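Local coordinates for ABC transporter periplasmic peptide-binding protein (Pseudoalteromonas, PDB 4QFL), which binds dipeptides such as Ala-Phe in the periplasm, probably delivering them to an ABC transporter for uptake, at residues N139-L151 with S445-K457. Numbering follows the deposited sequence.
Sequences NYPYFQSVGIDQL and SPLLSCTATFSGK
Thr451 hooks onto the last turn of helix 141-145: its OG1 donates to Ser145 O at 2.6 Å, the one direct hydrogen bond between the segments. With chi1 at 53°, OG1 sits between the backbone N and the carbonyl carbon, and it reaches the oxygen from above the carbonyl plane, off either lone pair. The same torsion sets the methyl CG2 anti to the carbonyl carbon, and the end of Gln150 passes obliquely over it, OE1 4.0 Å from Thr451 CG2.

Ser145 suits the closest passage of the two backbones, where its CA lies 4.0 Å from Ala452 CA; small side chains on both sides permit this approach. Its hydroxyl turns back to donate to Pro141 O at 2.8 Å, meeting it on the face opposite Ser145 N, and accepts from a water that also donates to Pro446 O.

In this family 5 solute-binding protein the two short helices pack beside the dipeptide pocket, their N-to-C directions 140° apart, roughly antiparallel. Both end in Schellman motifs at Gly147 and Gly456, whose positive phi is easy without a CB. Ser449 OG caps helix 450-454, accepting from Ala452 N and donating to Ser445 O on an in-plane lone pair; the Cys450-Cys463 disulfide ties down the same end.

Apolar contacts flank this polar centre. Pro446 lies alongside Tyr142, its CG 3.9 Å from Tyr142 CE1. Val146 CG1 touches that proline too and rests over the rim of one tyrosine face, while Tyr142 OH bonds Asn177 and Asn442. The Lys457 side chain, its nearest atom about 4 Å from the bound phenylalanine, bends at chi2 (-46°) and runs beside Pro141, where Lys457 CE presses on Pro141 CB at 3.5 Å, tighter than usual van der Waals contact.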
loop_
_atom_site.group_PDB
_atom_site.type_symbol
_atom_site.label_atom_id
_atom_site.label_comp_id
_atom_site.label_asym_id
_atom_site.label_seq_id
_atom_site.Cartn_x
_atom_site.Cartn_y
_atom_site.Cartn_z
ATOM N N ASN A 139 -16.523 2.341 -0.706
ATOM C CA ASN A 139 -15.426 1.495 -0.262
ATOM C C ASN A 139 -14.300 2.313 0.333
ATOM O O ASN A 139 -13.856 3.283 -0.272
ATOM C CB ASN A 139 -14.883 0.665 -1.423
ATOM C CG ASN A 139 -15.836 -0.442 -1.844
ATOM O OD1 ASN A 139 -16.081 -0.648 -3.034
ATOM N ND2 ASN A 139 -16.385 -1.158 -0.866
ATOM N N TYR A 140 -13.835 1.912 1.516
ATOM C CA TYR A 140 -12.641 2.498 2.136
ATOM C C TYR A 140 -11.708 1.354 2.510
ATOM O O TYR A 140 -11.638 0.959 3.670
ATOM C CB TYR A 140 -13.041 3.324 3.364
ATOM C CG TYR A 140 -14.179 4.287 3.065
ATOM C CD1 TYR A 140 -13.987 5.371 2.214
ATOM C CD2 TYR A 140 -15.447 4.099 3.608
ATOM C CE1 TYR A 140 -15.012 6.245 1.916
ATOM C CE2 TYR A 140 -16.488 4.976 3.314
ATOM C CZ TYR A 140 -16.262 6.047 2.468
ATOM O OH TYR A 140 -17.279 6.926 2.161
ATOM N N PRO A 141 -11.006 0.795 1.506
ATOM C CA PRO A 141 -10.397 -0.536 1.635
ATOM C C PRO A 141 -9.389 -0.693 2.780
ATOM O O PRO A 141 -9.478 -1.679 3.499
ATOM C CB PRO A 141 -9.755 -0.781 0.262
ATOM C CG PRO A 141 -9.695 0.555 -0.407
ATOM C CD PRO A 141 -10.782 1.394 0.175
ATOM N N TYR A 142 -8.449 0.226 2.962
ATOM C CA TYR A 142 -7.519 0.046 4.071
ATOM C C TYR A 142 -8.298 -0.075 5.389
ATOM O O TYR A 142 -8.122 -1.010 6.169
ATOM C CB TYR A 142 -6.500 1.189 4.179
ATOM C CG TYR A 142 -5.512 0.902 5.285
ATOM C CD1 TYR A 142 -4.498 -0.024 5.094
ATOM C CD2 TYR A 142 -5.631 1.501 6.533
ATOM C CE1 TYR A 142 -3.618 -0.325 6.094
ATOM C CE2 TYR A 142 -4.747 1.206 7.546
ATOM C CZ TYR A 142 -3.747 0.284 7.322
ATOM O OH TYR A 142 -2.851 -0.025 8.319
ATOM N N PHE A 143 -9.169 0.892 5.610
ATOM C CA PHE A 143 -9.902 1.007 6.854
ATOM C C PHE A 143 -10.877 -0.144 7.099
ATOM O O PHE A 143 -10.942 -0.687 8.198
ATOM C CB PHE A 143 -10.600 2.354 6.885
ATOM C CG PHE A 143 -9.645 3.519 6.848
ATOM C CD1 PHE A 143 -8.844 3.810 7.953
ATOM C CD2 PHE A 143 -9.542 4.320 5.721
ATOM C CE1 PHE A 143 -7.964 4.891 7.932
ATOM C CE2 PHE A 143 -8.667 5.409 5.692
ATOM C CZ PHE A 143 -7.877 5.692 6.793
ATOM N N GLN A 144 -11.627 -0.536 6.082
ATOM C CA GLN A 144 -12.496 -1.691 6.227
ATOM C C GLN A 144 -11.684 -2.961 6.507
ATOM O O GLN A 144 -12.072 -3.770 7.337
ATOM C CB GLN A 144 -13.409 -1.835 5.011
ATOM C CG GLN A 144 -14.197 -0.545 4.740
ATOM C CD GLN A 144 -14.982 -0.542 3.427
ATOM O OE1 GLN A 144 -14.745 -1.355 2.531
ATOM N NE2 GLN A 144 -15.925 0.392 3.315
ATOM N N SER A 145 -10.536 -3.109 5.855
ATOM C CA SER A 145 -9.674 -4.270 6.065
ATOM C C SER A 145 -9.181 -4.426 7.504
ATOM O O SER A 145 -9.016 -5.536 7.984
ATOM C CB SER A 145 -8.469 -4.229 5.122
ATOM O OG SER A 145 -8.877 -4.392 3.782
ATOM N N VAL A 146 -8.926 -3.322 8.185
ATOM C CA VAL A 146 -8.450 -3.409 9.557
ATOM C C VAL A 146 -9.572 -3.196 10.575
ATOM O O VAL A 146 -9.320 -3.129 11.783
ATOM C CB VAL A 146 -7.307 -2.427 9.826
ATOM C CG1 VAL A 146 -6.165 -2.693 8.853
ATOM C CG2 VAL A 146 -7.814 -0.995 9.721
ATOM N N GLY A 147 -10.804 -3.078 10.086
ATOM C CA GLY A 147 -11.976 -3.073 10.945
ATOM C C GLY A 147 -12.280 -1.786 11.692
ATOM O O GLY A 147 -12.558 -1.812 12.889
ATOM N N ILE A 148 -12.244 -0.672 10.976
ATOM C CA ILE A 148 -12.665 0.600 11.542
ATOM C C ILE A 148 -14.008 0.431 12.264
ATOM O O ILE A 148 -14.150 0.827 13.417
ATOM C CB ILE A 148 -12.720 1.713 10.464
ATOM C CG1 ILE A 148 -12.260 3.043 11.059
ATOM C CG2 ILE A 148 -14.084 1.811 9.776
ATOM C CD1 ILE A 148 -10.803 3.049 11.451
ATOM N N ASP A 149 -14.968 -0.152 11.544
ATOM C CA ASP A 149 -16.305 -0.464 12.029
ATOM C C ASP A 149 -16.355 -0.814 13.494
ATOM O O ASP A 149 -16.956 -0.113 14.302
ATOM C CB ASP A 149 -16.839 -1.694 11.277
ATOM C CG ASP A 149 -18.330 -1.622 11.010
ATOM O OD1 ASP A 149 -19.121 -1.893 11.936
ATOM O OD2 ASP A 149 -18.704 -1.300 9.868
ATOM N N GLN A 150 -15.709 -1.923 13.826
ATOM C CA GLN A 150 -15.711 -2.429 15.185
ATOM C C GLN A 150 -14.684 -1.689 16.032
ATOM O O GLN A 150 -14.302 -2.158 17.099
ATOM C CB GLN A 150 -15.442 -3.932 15.194
ATOM C CG GLN A 150 -16.331 -4.701 14.234
ATOM C CD GLN A 150 -15.684 -5.967 13.717
ATOM O OE1 GLN A 150 -15.220 -6.020 12.578
ATOM N NE2 GLN A 150 -15.652 -6.996 14.555
ATOM N N LEU A 151 -14.247 -0.527 15.559
ATOM C CA LEU A 151 -13.267 0.251 16.312
ATOM C C LEU A 151 -13.739 1.614 16.797
ATOM O O LEU A 151 -13.789 1.855 18.003
ATOM C CB LEU A 151 -11.969 0.421 15.534
ATOM C CG LEU A 151 -10.884 0.931 16.483
ATOM C CD1 LEU A 151 -10.675 -0.074 17.588
ATOM C CD2 LEU A 151 -9.590 1.182 15.758
ATOM N N SER A 445 -3.236 -7.727 9.260
ATOM C CA SER A 445 -4.621 -7.291 9.215
ATOM C C SER A 445 -5.112 -6.801 7.835
ATOM O O SER A 445 -6.217 -7.150 7.429
ATOM C CB SER A 445 -4.911 -6.286 10.330
ATOM O OG SER A 445 -5.004 -6.963 11.576
ATOM N N PRO A 446 -4.297 -6.017 7.096
ATOM C CA PRO A 446 -4.787 -5.550 5.788
ATOM C C PRO A 446 -4.685 -6.593 4.681
ATOM O O PRO A 446 -5.036 -6.291 3.538
ATOM C CB PRO A 446 -3.849 -4.385 5.439
ATOM C CG PRO A 446 -3.053 -4.098 6.685
ATOM C CD PRO A 446 -3.022 -5.385 7.467
ATOM N N LEU A 447 -4.205 -7.790 4.997
ATOM C CA LEU A 447 -3.863 -8.754 3.965
ATOM C C LEU A 447 -4.622 -10.038 4.103
ATOM O O LEU A 447 -5.308 -10.456 3.179
ATOM C CB LEU A 447 -2.384 -9.100 4.052
ATOM C CG LEU A 447 -1.493 -8.642 2.912
ATOM C CD1 LEU A 447 -1.644 -7.147 2.717
ATOM C CD2 LEU A 447 -0.062 -9.020 3.207
ATOM N N LEU A 448 -4.461 -10.675 5.262
ATOM C CA LEU A 448 -4.939 -12.041 5.487
ATOM C C LEU A 448 -6.120 -12.218 6.459
ATOM O O LEU A 448 -6.594 -13.336 6.656
ATOM C CB LEU A 448 -3.770 -12.924 5.936
ATOM C CG LEU A 448 -2.754 -13.271 4.850
ATOM C CD1 LEU A 448 -1.598 -14.057 5.433
ATOM C CD2 LEU A 448 -3.408 -14.048 3.729
ATOM N N SER A 449 -6.611 -11.136 7.047
ATOM C CA SER A 449 -7.707 -11.238 8.010
ATOM C C SER A 449 -9.047 -11.513 7.343
ATOM O O SER A 449 -9.180 -11.401 6.132
ATOM C CB SER A 449 -7.809 -9.966 8.849
ATOM O OG SER A 449 -8.088 -8.856 8.015
ATOM N N CYS A 450 -10.040 -11.885 8.137
ATOM C CA CYS A 450 -11.389 -12.063 7.606
ATOM C C CYS A 450 -11.968 -10.756 7.083
ATOM O O CYS A 450 -12.539 -10.725 6.000
ATOM C CB CYS A 450 -12.309 -12.705 8.637
ATOM S SG CYS A 450 -11.974 -14.488 8.859
ATOM N N THR A 451 -11.798 -9.677 7.835
ATOM C CA THR A 451 -12.231 -8.365 7.369
ATOM C C THR A 451 -11.523 -7.967 6.069
ATOM O O THR A 451 -12.135 -7.349 5.191
ATOM C CB THR A 451 -12.057 -7.280 8.435
ATOM O OG1 THR A 451 -10.716 -7.293 8.920
ATOM C CG2 THR A 451 -12.972 -7.540 9.596
ATOM N N ALA A 452 -10.247 -8.329 5.937
ATOM C CA ALA A 452 -9.515 -8.077 4.699
ATOM C C ALA A 452 -10.170 -8.829 3.546
ATOM O O ALA A 452 -10.351 -8.285 2.457
ATOM C CB ALA A 452 -8.041 -8.479 4.842
ATOM N N THR A 453 -10.541 -10.081 3.804
ATOM C CA THR A 453 -11.184 -10.919 2.805
ATOM C C THR A 453 -12.535 -10.350 2.405
ATOM O O THR A 453 -12.878 -10.329 1.220
ATOM C CB THR A 453 -11.388 -12.351 3.320
ATOM O OG1 THR A 453 -10.132 -12.897 3.730
ATOM C CG2 THR A 453 -11.974 -13.229 2.222
ATOM N N PHE A 454 -13.300 -9.884 3.390
ATOM C CA PHE A 454 -14.630 -9.331 3.124
ATOM C C PHE A 454 -14.561 -8.020 2.335
ATOM O O PHE A 454 -15.527 -7.626 1.675
ATOM C CB PHE A 454 -15.433 -9.155 4.419
ATOM C CG PHE A 454 -15.586 -10.427 5.216
ATOM C CD1 PHE A 454 -15.444 -11.667 4.609
ATOM C CD2 PHE A 454 -15.852 -10.381 6.575
ATOM C CE1 PHE A 454 -15.568 -12.836 5.348
ATOM C CE2 PHE A 454 -15.976 -11.551 7.322
ATOM C CZ PHE A 454 -15.837 -12.777 6.704
ATOM N N SER A 455 -13.407 -7.359 2.384
ATOM C CA SER A 455 -13.199 -6.114 1.646
ATOM C C SER A 455 -12.634 -6.338 0.248
ATOM O O SER A 455 -12.413 -5.395 -0.494
ATOM C CB SER A 455 -12.290 -5.184 2.437
ATOM O OG SER A 455 -12.852 -4.926 3.714
ATOM N N GLY A 456 -12.407 -7.589 -0.113
ATOM C CA GLY A 456 -11.876 -7.894 -1.424
ATOM C C GLY A 456 -10.404 -7.559 -1.540
ATOM O O GLY A 456 -9.913 -7.295 -2.641
ATOM N N LYS A 457 -9.693 -7.593 -0.414
ATOM C CA LYS A 457 -8.279 -7.210 -0.395
ATOM C C LYS A 457 -7.332 -8.349 -0.011
ATOM O O LYS A 457 -6.131 -8.148 0.131
ATOM C CB LYS A 457 -8.074 -6.001 0.518
ATOM C CG LYS A 457 -8.684 -4.710 -0.049
ATOM C CD LYS A 457 -8.332 -4.534 -1.528
ATOM C CE LYS A 457 -8.520 -3.109 -1.993
ATOM N NZ LYS A 457 -8.362 -3.020 -3.466
HETATM O O HOH W 1 -6.070 -3.835 2.772
#